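Local coordinates for putative uncharacterized protein (Emericella nidulans, PDB 3PGB), which probably oxidises primary amines to aldehydes as a copper amine oxidase, using a bound copper ion and a topaquinone cofactor made from one of its own tyrosines, at residues N549-V554 against T686-W691; E586-W591 against W641-V646; Q647-H652 against T676-E681; E655-H660 against P670-S675. All coordinates share one frame; numbering follows the deposited sequence.

Contact 1. Residues N549-V554 against T686-W691. With CA (calcium ion), chain F.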
loop_
_atom_site.group_PDB
_atom_site.type_symbol
_atom_site.label_atom_id
_atom_site.label_comp_id
_atom_site.label_asym_id
_atom_site.label_seq_id
_atom_site.Cartn_x
_atom_site.Cartn_y
_atom_site.Cartn_z
ATOM N N ASN A 549 8.469 23.505 15.078
ATOM C CA ASN A 549 8.875 22.125 14.759
ATOM C C ASN A 549 10.199 22.019 13.982
ATOM O O ASN A 549 10.732 23.025 13.499
ATOM C CB ASN A 549 7.783 21.437 13.937
ATOM C CG ASN A 549 6.468 21.316 14.679
ATOM O OD1 ASN A 549 5.421 21.095 14.064
ATOM N ND2 ASN A 549 6.508 21.456 16.003
ATOM N N THR A 550 10.713 20.789 13.865
ATOM C CA THR A 550 11.895 20.489 13.049
ATOM C C THR A 550 11.715 19.169 12.302
ATOM O O THR A 550 11.105 18.240 12.824
ATOM C CB THR A 550 13.174 20.371 13.910
ATOM O OG1 THR A 550 13.299 21.517 14.761
ATOM C CG2 THR A 550 14.416 20.253 13.023
ATOM N N ILE A 551 12.248 19.083 11.086
ATOM C CA ILE A 551 12.260 17.827 10.347
ATOM C C ILE A 551 13.513 17.046 10.711
ATOM O O ILE A 551 14.613 17.574 10.617
ATOM C CB ILE A 551 12.253 18.040 8.826
ATOM C CG1 ILE A 551 10.957 18.729 8.378
ATOM C CG2 ILE A 551 12.439 16.714 8.110
ATOM C CD1 ILE A 551 9.686 18.053 8.833
ATOM N N GLU A 552 13.343 15.799 11.140
ATOM C CA GLU A 552 14.477 14.932 11.430
ATOM C C GLU A 552 14.458 13.780 10.447
ATOM O O GLU A 552 13.406 13.186 10.204
ATOM C CB GLU A 552 14.431 14.390 12.857
ATOM C CG GLU A 552 15.708 13.636 13.243
ATOM C CD GLU A 552 15.704 13.121 14.673
ATOM O OE1 GLU A 552 16.798 12.848 15.220
ATOM O OE2 GLU A 552 14.611 12.983 15.258
ATOM N N LEU A 553 15.625 13.486 9.880
ATOM C CA LEU A 553 15.802 12.331 9.015
ATOM C C LEU A 553 16.495 11.261 9.836
ATOM O O LEU A 553 17.588 11.485 10.365
ATOM C CB LEU A 553 16.637 12.683 7.781
ATOM C CG LEU A 553 16.130 13.863 6.945
ATOM C CD1 LEU A 553 17.107 14.182 5.816
ATOM C CD2 LEU A 553 14.740 13.579 6.401
ATOM N N VAL A 554 15.833 10.122 9.983
ATOM C CA VAL A 554 16.398 8.998 10.690
ATOM C C VAL A 554 16.579 7.921 9.660
ATOM O O VAL A 554 15.606 7.442 9.072
ATOM C CB VAL A 554 15.492 8.493 11.807
ATOM C CG1 VAL A 554 16.102 7.254 12.463
ATOM C CG2 VAL A 554 15.272 9.590 12.823
ATOM N N THR A 686 11.017 26.197 13.891
ATOM C CA THR A 686 10.113 27.245 13.441
ATOM C C THR A 686 8.869 26.565 12.904
ATOM O O THR A 686 8.793 25.332 12.897
ATOM C CB THR A 686 10.739 28.115 12.329
ATOM O OG1 THR A 686 10.779 27.381 11.102
ATOM C CG2 THR A 686 12.153 28.550 12.715
ATOM N N ASP A 687 7.900 27.366 12.456
ATOM C CA ASP A 687 6.667 26.840 11.875
ATOM C C ASP A 687 6.944 26.385 10.449
ATOM O O ASP A 687 7.218 27.195 9.571
ATOM C CB ASP A 687 5.557 27.904 11.909
ATOM C CG ASP A 687 4.183 27.353 11.515
ATOM O OD1 ASP A 687 4.110 26.258 10.909
ATOM O OD2 ASP A 687 3.169 28.021 11.820
ATOM N N LEU A 688 6.863 25.082 10.218
ATOM C CA LEU A 688 7.137 24.529 8.891
ATOM C C LEU A 688 5.876 23.954 8.259
ATOM O O LEU A 688 4.897 23.651 8.951
ATOM C CB LEU A 688 8.259 23.478 8.953
ATOM C CG LEU A 688 8.205 22.400 10.037
ATOM C CD1 LEU A 688 7.105 21.387 9.738
ATOM C CD2 LEU A 688 9.565 21.704 10.181
ATOM N N VAL A 689 5.903 23.839 6.936
ATOM C CA VAL A 689 4.852 23.182 6.177
ATOM C C VAL A 689 5.506 22.086 5.355
ATOM O O VAL A 689 6.491 22.333 4.656
ATOM C CB VAL A 689 4.148 24.162 5.226
ATOM C CG1 VAL A 689 3.053 23.453 4.441
ATOM C CG2 VAL A 689 3.583 25.321 5.993
ATOM N N VAL A 690 4.975 20.872 5.450
ATOM C CA VAL A 690 5.447 19.769 4.632
ATOM C C VAL A 690 4.526 19.647 3.423
ATOM O O VAL A 690 3.325 19.464 3.569
ATOM C CB VAL A 690 5.473 18.463 5.424
ATOM C CG1 VAL A 690 6.032 17.328 4.567
ATOM C CG2 VAL A 690 6.297 18.642 6.687
ATOM N N TRP A 691 5.108 19.785 2.234
ATOM C CA TRP A 691 4.390 19.649 0.972
ATOM C C TRP A 691 4.689 18.264 0.388
ATOM O O TRP A 691 5.836 17.958 0.079
ATOM C CB TRP A 691 4.831 20.742 -0.012
ATOM C CG TRP A 691 4.761 22.133 0.538
ATOM C CD1 TRP A 691 5.732 22.788 1.237
ATOM C CD2 TRP A 691 3.666 23.047 0.432
ATOM N NE1 TRP A 691 5.308 24.050 1.576
ATOM C CE2 TRP A 691 4.042 24.233 1.093
ATOM C CE3 TRP A 691 2.401 22.978 -0.158
ATOM C CZ2 TRP A 691 3.199 25.342 1.180
ATOM C CZ3 TRP A 691 1.567 24.081 -0.071
ATOM C CH2 TRP A 691 1.970 25.247 0.590
HETATM CA CA CA F . 3.527 23.987 10.902
HETATM O O HOH W 1 5.502 23.201 12.261
#
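Asn549 and Thr686 form an antiparallel hydrogen-bonded pair, the single backbone bridge between strand residues 549-554 and 686-691. The bond from Asn549 N to Thr686 O is 2.9 Å long and fairly straight, 160° at the hydrogen, although the donor stands above the carbonyl plane. Its return partner, Thr686 N to Asn549 O, is weak at 3.2 Å. Beyond this pair the short segments diverge, their N-to-C directions 54° apart. Both strands belong to the beta-sandwich of the copper amine oxidase enzyme domain, and the place where they meet carries one of its calcium ions. The ion takes Asp687 OD1 at 2.3 Å and Leu688 O at 2.4 Å; Asp541, Phe542 and Asp543 complete the protein ligands. A calcium-bound water, 2.5 Å from the metal, donates to Asn549 OD1 and accepts from Leu688 N, tying both strands to the site, while Ile544 N also bonds Asn549 OD1. Apolar side chains meet where the strands diverge. With CG wedged between its backbone N and carbonyl carbon (chi1 47°), Leu688 presents CD2 to Ile551 CG1 at 3.7 Å, and farther along Ile551 CD1 meets Val690 CG2 at 4.1 Å.

Contact 2. Residues E586-W591 against W641-V646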
loop_
_atom_site.group_PDB
_atom_site.type_symbol
_atom_site.label_atom_id
_atom_site.label_comp_id
_atom_site.label_asym_id
_atom_site.label_seq_id
_atom_site.Cartn_x
_atom_site.Cartn_y
_atom_site.Cartn_z
ATOM N N GLU A 586 18.227 22.865 1.952
ATOM C CA GLU A 586 18.368 21.405 1.940
ATOM C C GLU A 586 17.027 20.712 2.229
ATOM O O GLU A 586 16.990 19.598 2.760
ATOM C CB GLU A 586 19.430 20.982 2.972
ATOM C CG GLU A 586 19.116 21.440 4.397
ATOM C CD GLU A 586 20.198 21.105 5.410
ATOM O OE1 GLU A 586 20.572 22.015 6.182
ATOM O OE2 GLU A 586 20.664 19.942 5.452
ATOM N N ALA A 587 15.928 21.364 1.858
ATOM C CA ALA A 587 14.589 20.914 2.242
ATOM C C ALA A 587 13.761 20.342 1.086
ATOM O O ALA A 587 12.553 20.195 1.217
ATOM C CB ALA A 587 13.836 22.057 2.910
ATOM N N ARG A 588 14.401 20.016 -0.030
ATOM C CA ARG A 588 13.706 19.413 -1.164
ATOM C C ARG A 588 14.334 18.054 -1.448
ATOM O O ARG A 588 15.425 17.964 -2.013
ATOM C CB ARG A 588 13.787 20.308 -2.405
ATOM C CG ARG A 588 13.166 21.672 -2.225
ATOM C CD ARG A 588 13.234 22.490 -3.507
ATOM N NE ARG A 588 12.185 22.129 -4.459
ATOM C CZ ARG A 588 12.080 22.623 -5.694
ATOM N NH1 ARG A 588 12.960 23.509 -6.147
ATOM N NH2 ARG A 588 11.086 22.226 -6.483
ATOM N N LEU A 589 13.633 16.996 -1.057
ATOM C CA LEU A 589 14.218 15.667 -1.063
ATOM C C LEU A 589 13.273 14.598 -1.605
ATOM O O LEU A 589 12.082 14.841 -1.835
ATOM C CB LEU A 589 14.735 15.305 0.342
ATOM C CG LEU A 589 14.096 15.973 1.564
ATOM C CD1 LEU A 589 12.610 15.674 1.623
ATOM C CD2 LEU A 589 14.779 15.505 2.834
ATOM N N ASN A 590 13.844 13.423 -1.841
ATOM C CA ASN A 590 13.104 12.279 -2.338
ATOM C C ASN A 590 13.258 11.097 -1.400
ATOM O O ASN A 590 14.214 11.026 -0.621
ATOM C CB ASN A 590 13.589 11.928 -3.738
ATOM C CG ASN A 590 13.249 13.010 -4.749
ATOM O OD1 ASN A 590 12.136 13.521 -4.752
ATOM N ND2 ASN A 590 14.202 13.363 -5.602
ATOM N N TRP A 591 12.297 10.179 -1.459
ATOM C CA TRP A 591 12.337 8.996 -0.614
ATOM C C TRP A 591 13.576 8.186 -0.991
ATOM O O TRP A 591 13.899 8.041 -2.169
ATOM C CB TRP A 591 11.052 8.180 -0.758
ATOM C CG TRP A 591 9.815 8.940 -0.337
ATOM C CD1 TRP A 591 8.834 9.404 -1.152
ATOM C CD2 TRP A 591 9.449 9.327 0.993
ATOM N NE1 TRP A 591 7.873 10.054 -0.418
ATOM C CE2 TRP A 591 8.226 10.020 0.904
ATOM C CE3 TRP A 591 10.033 9.150 2.253
ATOM C CZ2 TRP A 591 7.575 10.547 2.023
ATOM C CZ3 TRP A 591 9.384 9.674 3.370
ATOM C CH2 TRP A 591 8.168 10.366 3.243
ATOM N N TRP A 641 6.474 22.348 -7.856
ATOM C CA TRP A 641 6.214 21.450 -6.733
ATOM C C TRP A 641 6.263 19.983 -7.161
ATOM O O TRP A 641 6.434 19.098 -6.323
ATOM C CB TRP A 641 4.848 21.756 -6.110
ATOM C CG TRP A 641 3.758 21.832 -7.116
ATOM C CD1 TRP A 641 3.261 22.957 -7.691
ATOM C CD2 TRP A 641 3.055 20.738 -7.702
ATOM N NE1 TRP A 641 2.281 22.639 -8.591
ATOM C CE2 TRP A 641 2.135 21.278 -8.619
ATOM C CE3 TRP A 641 3.103 19.351 -7.534
ATOM C CZ2 TRP A 641 1.269 20.482 -9.363
ATOM C CZ3 TRP A 641 2.237 18.562 -8.271
ATOM C CH2 TRP A 641 1.337 19.130 -9.175
ATOM N N ALA A 642 6.108 19.727 -8.456
ATOM C CA ALA A 642 6.096 18.359 -8.973
ATOM C C ALA A 642 7.483 17.717 -9.034
ATOM O O ALA A 642 7.597 16.547 -9.380
ATOM C CB ALA A 642 5.453 18.324 -10.350
ATOM N N GLU A 643 8.534 18.456 -8.687
ATOM C CA GLU A 643 9.902 17.996 -8.945
ATOM C C GLU A 643 10.540 17.146 -7.838
ATOM O O GLU A 643 11.607 16.575 -8.057
ATOM C CB GLU A 643 10.795 19.193 -9.257
ATOM C CG GLU A 643 10.278 20.025 -10.434
ATOM C CD GLU A 643 11.138 21.230 -10.738
ATOM O OE1 GLU A 643 12.155 21.449 -10.039
ATOM O OE2 GLU A 643 10.788 21.955 -11.692
ATOM N N TYR A 644 9.910 17.082 -6.661
ATOM C CA TYR A 644 10.402 16.266 -5.540
ATOM C C TYR A 644 9.240 15.600 -4.782
ATOM O O TYR A 644 8.097 16.047 -4.866
ATOM C CB TYR A 644 11.240 17.115 -4.567
ATOM C CG TYR A 644 12.458 17.766 -5.188
ATOM C CD1 TYR A 644 13.730 17.225 -5.015
ATOM C CD2 TYR A 644 12.338 18.933 -5.948
ATOM C CE1 TYR A 644 14.850 17.822 -5.589
ATOM C CE2 TYR A 644 13.448 19.531 -6.527
ATOM C CZ TYR A 644 14.698 18.968 -6.347
ATOM O OH TYR A 644 15.799 19.559 -6.921
ATOM N N ASP A 645 9.543 14.538 -4.033
ATOM C CA ASP A 645 8.524 13.806 -3.272
ATOM C C ASP A 645 8.099 14.575 -2.029
ATOM O O ASP A 645 6.926 14.612 -1.686
ATOM C CB ASP A 645 9.042 12.437 -2.814
ATOM C CG ASP A 645 9.555 11.579 -3.954
ATOM O OD1 ASP A 645 10.484 10.775 -3.706
ATOM O OD2 ASP A 645 9.041 11.703 -5.082
ATOM N N VAL A 646 9.071 15.155 -1.336
ATOM C CA VAL A 646 8.838 15.806 -0.049
ATOM C C VAL A 646 9.588 17.123 -0.042
ATOM O O VAL A 646 10.764 17.172 -0.367
ATOM C CB VAL A 646 9.299 14.909 1.129
ATOM C CG1 VAL A 646 9.349 15.689 2.437
ATOM C CG2 VAL A 646 8.383 13.696 1.257
HETATM O O HOH W 2 12.011 23.938 -8.932
HETATM O O HOH W 3 5.438 12.074 -1.065
#
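Arg588 lies across the ring of Tyr644, and these two residues with Val646 bury the most surface here. Arg588 CB sits over the centre of the tyrosine ring, a CH-pi contact 3.9 Å from the centroid and 6° off the normal. The chain then bends at chi3 (80°), which carries the guanidinium alongside the CD2-CE2 side of the ring, with Tyr644 CE2 over its centre, 3.5 Å from Arg588 CZ; the two planes remain 51° apart. Beyond the ring, Arg588 NH2 makes a long salt bridge of 3.8 Å to Glu643 OE1, and a water accepting from Arg588 NH1 and donating to Glu643 OE1 closes the gap. Gln647 takes the NE hydrogen.

Val646 pairs with Leu589 through two backbone bonds, the one from Leu589 N to Val646 O (3.0 Å) almost straight. Asp645 N makes a weak bond to the same Leu589 O that Val646 N uses, so that Asp645 and Val646 both face Leu589: a classic beta bulge. Val646 CG1 packs on Leu589 CD1, whereas CG2 packs against the Trp591 indole, 3.3 Å from CZ2. Asp645 OD1 accepts from Trp591 N at 2.9 Å through its anti lone pair, and His626 holds OD2.

Leu599 of strand 597-603 packs against Leu589, Trp591 and Val646, while strand 588-589 edges strand 646-650 and Phe593 and Asn594 of the second subunit touch Asn590 and Asp645.

Contact 3. Residues Q647-H652 against T676-E681. With CA (calcium ion), chain E.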
loop_
_atom_site.group_PDB
_atom_site.type_symbol
_atom_site.label_atom_id
_atom_site.label_comp_id
_atom_site.label_asym_id
_atom_site.label_seq_id
_atom_site.Cartn_x
_atom_site.Cartn_y
_atom_site.Cartn_z
ATOM N N GLN A 647 8.882 18.187 0.311
ATOM C CA GLN A 647 9.414 19.534 0.239
ATOM C C GLN A 647 8.938 20.304 1.467
ATOM O O GLN A 647 7.749 20.326 1.774
ATOM C CB GLN A 647 8.965 20.203 -1.073
ATOM C CG GLN A 647 9.518 19.502 -2.319
ATOM C CD GLN A 647 8.985 20.056 -3.623
ATOM O OE1 GLN A 647 9.624 20.894 -4.252
ATOM N NE2 GLN A 647 7.815 19.580 -4.045
ATOM N N VAL A 648 9.874 20.907 2.186
ATOM C CA VAL A 648 9.551 21.590 3.425
ATOM C C VAL A 648 9.926 23.063 3.323
ATOM O O VAL A 648 11.036 23.402 2.909
ATOM C CB VAL A 648 10.263 20.942 4.626
ATOM C CG1 VAL A 648 9.751 21.535 5.913
ATOM C CG2 VAL A 648 10.047 19.429 4.613
ATOM N N THR A 649 8.977 23.925 3.677
ATOM C CA THR A 649 9.180 25.369 3.684
ATOM C C THR A 649 8.661 25.940 4.985
ATOM O O THR A 649 7.836 25.320 5.667
ATOM C CB THR A 649 8.413 26.074 2.551
ATOM O OG1 THR A 649 7.003 25.925 2.765
ATOM C CG2 THR A 649 8.793 25.507 1.192
ATOM N N ARG A 650 9.130 27.137 5.314
ATOM C CA ARG A 650 8.648 27.826 6.497
ATOM C C ARG A 650 7.272 28.391 6.203
ATOM O O ARG A 650 7.029 28.902 5.104
ATOM C CB ARG A 650 9.596 28.942 6.917
ATOM C CG ARG A 650 9.161 29.595 8.197
ATOM C CD ARG A 650 10.221 30.477 8.767
ATOM N NE ARG A 650 9.852 30.934 10.097
ATOM C CZ ARG A 650 10.543 31.824 10.804
ATOM N NH1 ARG A 650 11.659 32.366 10.307
ATOM N NH2 ARG A 650 10.120 32.171 12.021
ATOM N N GLN A 651 6.380 28.295 7.185
ATOM C CA GLN A 651 5.004 28.751 7.020
ATOM C C GLN A 651 4.948 30.275 6.894
ATOM O O GLN A 651 5.630 31.002 7.619
ATOM C CB GLN A 651 4.132 28.288 8.198
ATOM C CG GLN A 651 2.612 28.353 7.949
ATOM C CD GLN A 651 2.009 29.750 8.103
ATOM O OE1 GLN A 651 2.562 30.615 8.786
ATOM N NE2 GLN A 651 0.866 29.968 7.459
ATOM N N HIS A 652 4.134 30.738 5.955
ATOM C CA HIS A 652 3.796 32.140 5.836
ATOM C C HIS A 652 2.343 32.231 5.439
ATOM O O HIS A 652 1.832 31.368 4.729
ATOM C CB HIS A 652 4.660 32.819 4.778
ATOM C CG HIS A 652 6.112 32.861 5.127
ATOM N ND1 HIS A 652 6.585 33.476 6.267
ATOM C CD2 HIS A 652 7.195 32.360 4.491
ATOM C CE1 HIS A 652 7.898 33.351 6.315
ATOM N NE2 HIS A 652 8.294 32.677 5.250
ATOM N N THR A 676 10.008 29.874 -5.678
ATOM C CA THR A 676 10.341 31.105 -4.966
ATOM C C THR A 676 10.080 31.007 -3.461
ATOM O O THR A 676 10.469 31.890 -2.709
ATOM C CB THR A 676 9.557 32.315 -5.552
ATOM O OG1 THR A 676 8.164 32.188 -5.245
ATOM C CG2 THR A 676 9.731 32.398 -7.078
ATOM N N PHE A 677 9.427 29.929 -3.025
ATOM C CA PHE A 677 9.232 29.656 -1.594
ATOM C C PHE A 677 10.561 29.379 -0.894
ATOM O O PHE A 677 10.662 29.537 0.322
ATOM C CB PHE A 677 8.325 28.434 -1.380
ATOM C CG PHE A 677 6.854 28.681 -1.624
ATOM C CD1 PHE A 677 6.402 29.700 -2.471
ATOM C CD2 PHE A 677 5.912 27.844 -1.025
ATOM C CE1 PHE A 677 5.038 29.889 -2.691
ATOM C CE2 PHE A 677 4.554 28.023 -1.239
ATOM C CZ PHE A 677 4.113 29.052 -2.077
ATOM N N PHE A 678 11.562 28.947 -1.663
ATOM C CA PHE A 678 12.846 28.507 -1.112
ATOM C C PHE A 678 13.891 29.621 -1.187
ATOM O O PHE A 678 14.551 29.819 -2.216
ATOM C CB PHE A 678 13.307 27.232 -1.825
ATOM C CG PHE A 678 12.314 26.115 -1.717
ATOM C CD1 PHE A 678 12.390 25.196 -0.674
ATOM C CD2 PHE A 678 11.259 26.025 -2.613
ATOM C CE1 PHE A 678 11.444 24.184 -0.549
ATOM C CE2 PHE A 678 10.315 25.022 -2.495
ATOM C CZ PHE A 678 10.406 24.096 -1.461
ATOM N N ASN A 679 14.004 30.347 -0.073
ATOM C CA ASN A 679 14.905 31.486 0.074
ATOM C C ASN A 679 15.685 31.378 1.383
ATOM O O ASN A 679 15.779 32.338 2.151
ATOM C CB ASN A 679 14.117 32.809 0.012
ATOM C CG ASN A 679 13.057 32.916 1.098
ATOM O OD1 ASN A 679 12.569 31.902 1.602
ATOM N ND2 ASN A 679 12.697 34.143 1.461
ATOM N N GLY A 680 16.219 30.186 1.637
ATOM C CA GLY A 680 17.185 29.962 2.719
ATOM C C GLY A 680 16.730 30.200 4.150
ATOM O O GLY A 680 17.568 30.365 5.035
ATOM N N GLU A 681 15.421 30.206 4.387
ATOM C CA GLU A 681 14.890 30.404 5.733
ATOM C C GLU A 681 15.144 29.190 6.617
ATOM O O GLU A 681 15.191 28.053 6.136
ATOM C CB GLU A 681 13.389 30.689 5.694
ATOM C CG GLU A 681 13.013 31.999 5.043
ATOM C CD GLU A 681 11.540 32.306 5.185
ATOM O OE1 GLU A 681 10.734 31.740 4.410
ATOM O OE2 GLU A 681 11.185 33.119 6.065
HETATM CA CA CA E . 10.818 30.549 2.386
HETATM O O HOH W 4 8.555 29.803 2.877
HETATM O O HOH W 5 9.535 32.316 1.470
#
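A calcium site draws the end of strand 646-650 and the loop 676-681 together. The loop supplies Phe677 O, the side chain of Asn679 and Glu681 OE1, the last 2.4 Å from the metal; two waters and Glu584 complete the shell. One of these waters donates to Arg650 O at 2.8 Å and so links the strand to the ion. His652 approaches Glu681 from the opposite direction, its ring nearly coplanar with the carboxylate. Its NE2 donates to Glu681 OE1 at 2.7 Å and 167°, using the syn lone pair with the acceptor in the ring plane, and Phe654 stacks on the imidazole.

Toward Gln647 and Thr649 the contact is apolar. Thr649 CG2 stands over one face of the Phe678 ring, 3.4 Å from CZ, and meets Phe677 CB at 3.9 Å. Its chi1 of 65° directs the methyl to these rings and leaves OG1 to bond Trp691 NE1. Gln647 CB reaches the edge of the same Phe678 ring, which also receives Arg588 in a cation-pi contact.

Glu681 OE1 is therefore shared between calcium and an imidazole N-H. Both would stabilise its negative charge, and the histidine, a second-shell residue, together with the metal probably restrains the rotation of the carboxylate.

Contact 4. Residues E655-H660 against P670-S675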
loop_
_atom_site.group_PDB
_atom_site.type_symbol
_atom_site.label_atom_id
_atom_site.label_comp_id
_atom_site.label_asym_id
_atom_site.label_seq_id
_atom_site.Cartn_x
_atom_site.Cartn_y
_atom_site.Cartn_z
ATOM N N GLU A 655 1.939 32.513 1.750
ATOM C CA GLU A 655 2.134 31.301 0.950
ATOM C C GLU A 655 1.128 30.234 1.383
ATOM O O GLU A 655 1.517 29.188 1.908
ATOM C CB GLU A 655 3.567 30.763 1.111
ATOM C CG GLU A 655 4.661 31.643 0.508
ATOM C CD GLU A 655 6.074 31.255 0.948
ATOM O OE1 GLU A 655 6.233 30.320 1.776
ATOM O OE2 GLU A 655 7.031 31.904 0.461
ATOM N N PRO A 656 -0.175 30.492 1.177
ATOM C CA PRO A 656 -1.193 29.526 1.612
ATOM C C PRO A 656 -1.261 28.278 0.733
ATOM O O PRO A 656 -1.542 27.185 1.234
ATOM C CB PRO A 656 -2.494 30.325 1.504
ATOM C CG PRO A 656 -2.214 31.340 0.445
ATOM C CD PRO A 656 -0.783 31.712 0.614
ATOM N N THR A 657 -0.995 28.453 -0.561
ATOM C CA THR A 657 -1.134 27.397 -1.559
ATOM C C THR A 657 0.153 27.238 -2.362
ATOM O O THR A 657 0.851 28.211 -2.609
ATOM C CB THR A 657 -2.276 27.726 -2.563
ATOM O OG1 THR A 657 -1.924 28.880 -3.343
ATOM C CG2 THR A 657 -3.583 28.004 -1.838
ATOM N N SER A 658 0.451 26.015 -2.790
ATOM C CA SER A 658 1.603 25.763 -3.649
ATOM C C SER A 658 1.318 26.071 -5.122
ATOM O O SER A 658 2.244 26.086 -5.936
ATOM C CB SER A 658 2.053 24.309 -3.528
ATOM O OG SER A 658 1.007 23.413 -3.849
ATOM N N ALA A 659 0.049 26.299 -5.468
ATOM C CA ALA A 659 -0.328 26.581 -6.849
ATOM C C ALA A 659 -1.366 27.697 -6.970
ATOM O O ALA A 659 -1.819 28.266 -5.976
ATOM C CB ALA A 659 -0.846 25.322 -7.508
ATOM N N HIS A 660 -1.700 28.007 -8.221
ATOM C CA HIS A 660 -2.779 28.906 -8.576
ATOM C C HIS A 660 -3.429 28.336 -9.828
ATOM O O HIS A 660 -2.724 27.815 -10.699
ATOM C CB HIS A 660 -2.227 30.291 -8.865
ATOM C CG HIS A 660 -3.277 31.336 -9.062
ATOM N ND1 HIS A 660 -4.014 31.440 -10.222
ATOM C CD2 HIS A 660 -3.699 32.336 -8.255
ATOM C CE1 HIS A 660 -4.853 32.456 -10.117
ATOM N NE2 HIS A 660 -4.684 33.014 -8.931
ATOM N N PRO A 670 4.010 32.620 -13.675
ATOM C CA PRO A 670 2.772 32.196 -13.023
ATOM C C PRO A 670 2.499 32.948 -11.718
ATOM O O PRO A 670 3.451 33.350 -11.046
ATOM C CB PRO A 670 3.034 30.719 -12.719
ATOM C CG PRO A 670 4.493 30.620 -12.578
ATOM C CD PRO A 670 5.068 31.600 -13.549
ATOM N N PRO A 671 1.209 33.129 -11.356
ATOM C CA PRO A 671 0.848 33.732 -10.079
ATOM C C PRO A 671 1.603 33.137 -8.894
ATOM O O PRO A 671 2.206 33.882 -8.114
ATOM C CB PRO A 671 -0.652 33.455 -9.978
ATOM C CG PRO A 671 -1.117 33.515 -11.380
ATOM C CD PRO A 671 0.020 32.946 -12.212
ATOM N N VAL A 672 1.585 31.813 -8.774
ATOM C CA VAL A 672 2.368 31.124 -7.748
ATOM C C VAL A 672 3.457 30.287 -8.413
ATOM O O VAL A 672 3.178 29.305 -9.106
ATOM C CB VAL A 672 1.498 30.234 -6.836
ATOM C CG1 VAL A 672 2.349 29.612 -5.733
ATOM C CG2 VAL A 672 0.367 31.044 -6.234
ATOM N N ASP A 673 4.697 30.712 -8.207
ATOM C CA ASP A 673 5.871 29.987 -8.623
ATOM C C ASP A 673 6.447 29.359 -7.354
ATOM O O ASP A 673 7.114 30.029 -6.552
ATOM C CB ASP A 673 6.853 30.959 -9.275
ATOM C CG ASP A 673 8.126 30.292 -9.753
ATOM O OD1 ASP A 673 8.559 29.300 -9.126
ATOM O OD2 ASP A 673 8.708 30.793 -10.748
ATOM N N PHE A 674 6.163 28.070 -7.172
ATOM C CA PHE A 674 6.562 27.339 -5.966
ATOM C C PHE A 674 8.067 27.451 -5.683
ATOM O O PHE A 674 8.463 27.519 -4.520
ATOM C CB PHE A 674 6.126 25.867 -6.063
ATOM C CG PHE A 674 6.285 25.096 -4.779
ATOM C CD1 PHE A 674 5.458 25.354 -3.694
ATOM C CD2 PHE A 674 7.255 24.111 -4.653
ATOM C CE1 PHE A 674 5.600 24.649 -2.508
ATOM C CE2 PHE A 674 7.396 23.399 -3.466
ATOM C CZ PHE A 674 6.573 23.671 -2.398
ATOM N N SER A 675 8.895 27.493 -6.727
ATOM C CA SER A 675 10.360 27.641 -6.550
ATOM C C SER A 675 10.764 28.780 -5.623
ATOM O O SER A 675 11.743 28.661 -4.885
ATOM C CB SER A 675 11.070 27.857 -7.891
ATOM O OG SER A 675 11.251 26.623 -8.548
#
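Pro671 lays its ring against the imidazole of His660, the first of three packing contacts by which one arm of a long loop closes on the other. The loop connects strands 646-650 and 686-698 of the enzyme domain's beta-sandwich, and neither segment has a regular helix or strand, save a 3-10 turn that begins at Phe674. No hydrogen bond joins 655-660 to 670-675, and the contact rests on side-chain packing.

At Pro671, CB lies over one face of the His660 ring in a CH-pi contact, 3.8 Å from the centroid and 23° off the normal, displaced toward the rim so that its closest ring atom is CG. The histidine is held by polar bonds at both nitrogens, ND1 to Tyr662 N and NE2 to Asp148, while Tyr169 meets the ring edge-to-face.

Val672 comes next and pushes both methyls into the opposing backbone. Its CG1, set anti to the backbone N (chi1 -176°), reaches Ser658 O at 3.5 Å and Thr657 O at 3.7 Å, and CG2 touches Ala659 O and His660 CB. The Ala659 carbonyl is also the acceptor for Thr657 OG1, 2.7 Å away and in the carbonyl plane, a bond within 655-660.

Asp673 turns away from the other arm, and its OD1 takes a weak bond from Ser675 N. Phe674 then swings back toward Ser658, whose hydroxyl is engaged by Asn537. Here the methylene does the touching: Ser658 CB lies 3.6 Å from Phe674 CD1.

Strand 646-650 joins three of the contacts. It continues from the bulge of contact 2 into contact 3, then pairs with strand 686-698 of contact 1, where Val689 N probably bonds Thr649 O at 2.7 Å. Gln647 ties contacts 2 and 3 through its side chain: Trp641 O lies 2.7 Å from its NE2. Contact 4 is nested within the loop closed by contact 3, and Phe677 CZ comes to 3.4 Å from Thr657 O; its Ser658 and Phe674 also pack on Trp691 of contact 1. Contacts 1 and 3, centres 11 Å apart, each hold a calcium ion. Strand 686-698 ends at His698, a copper ligand.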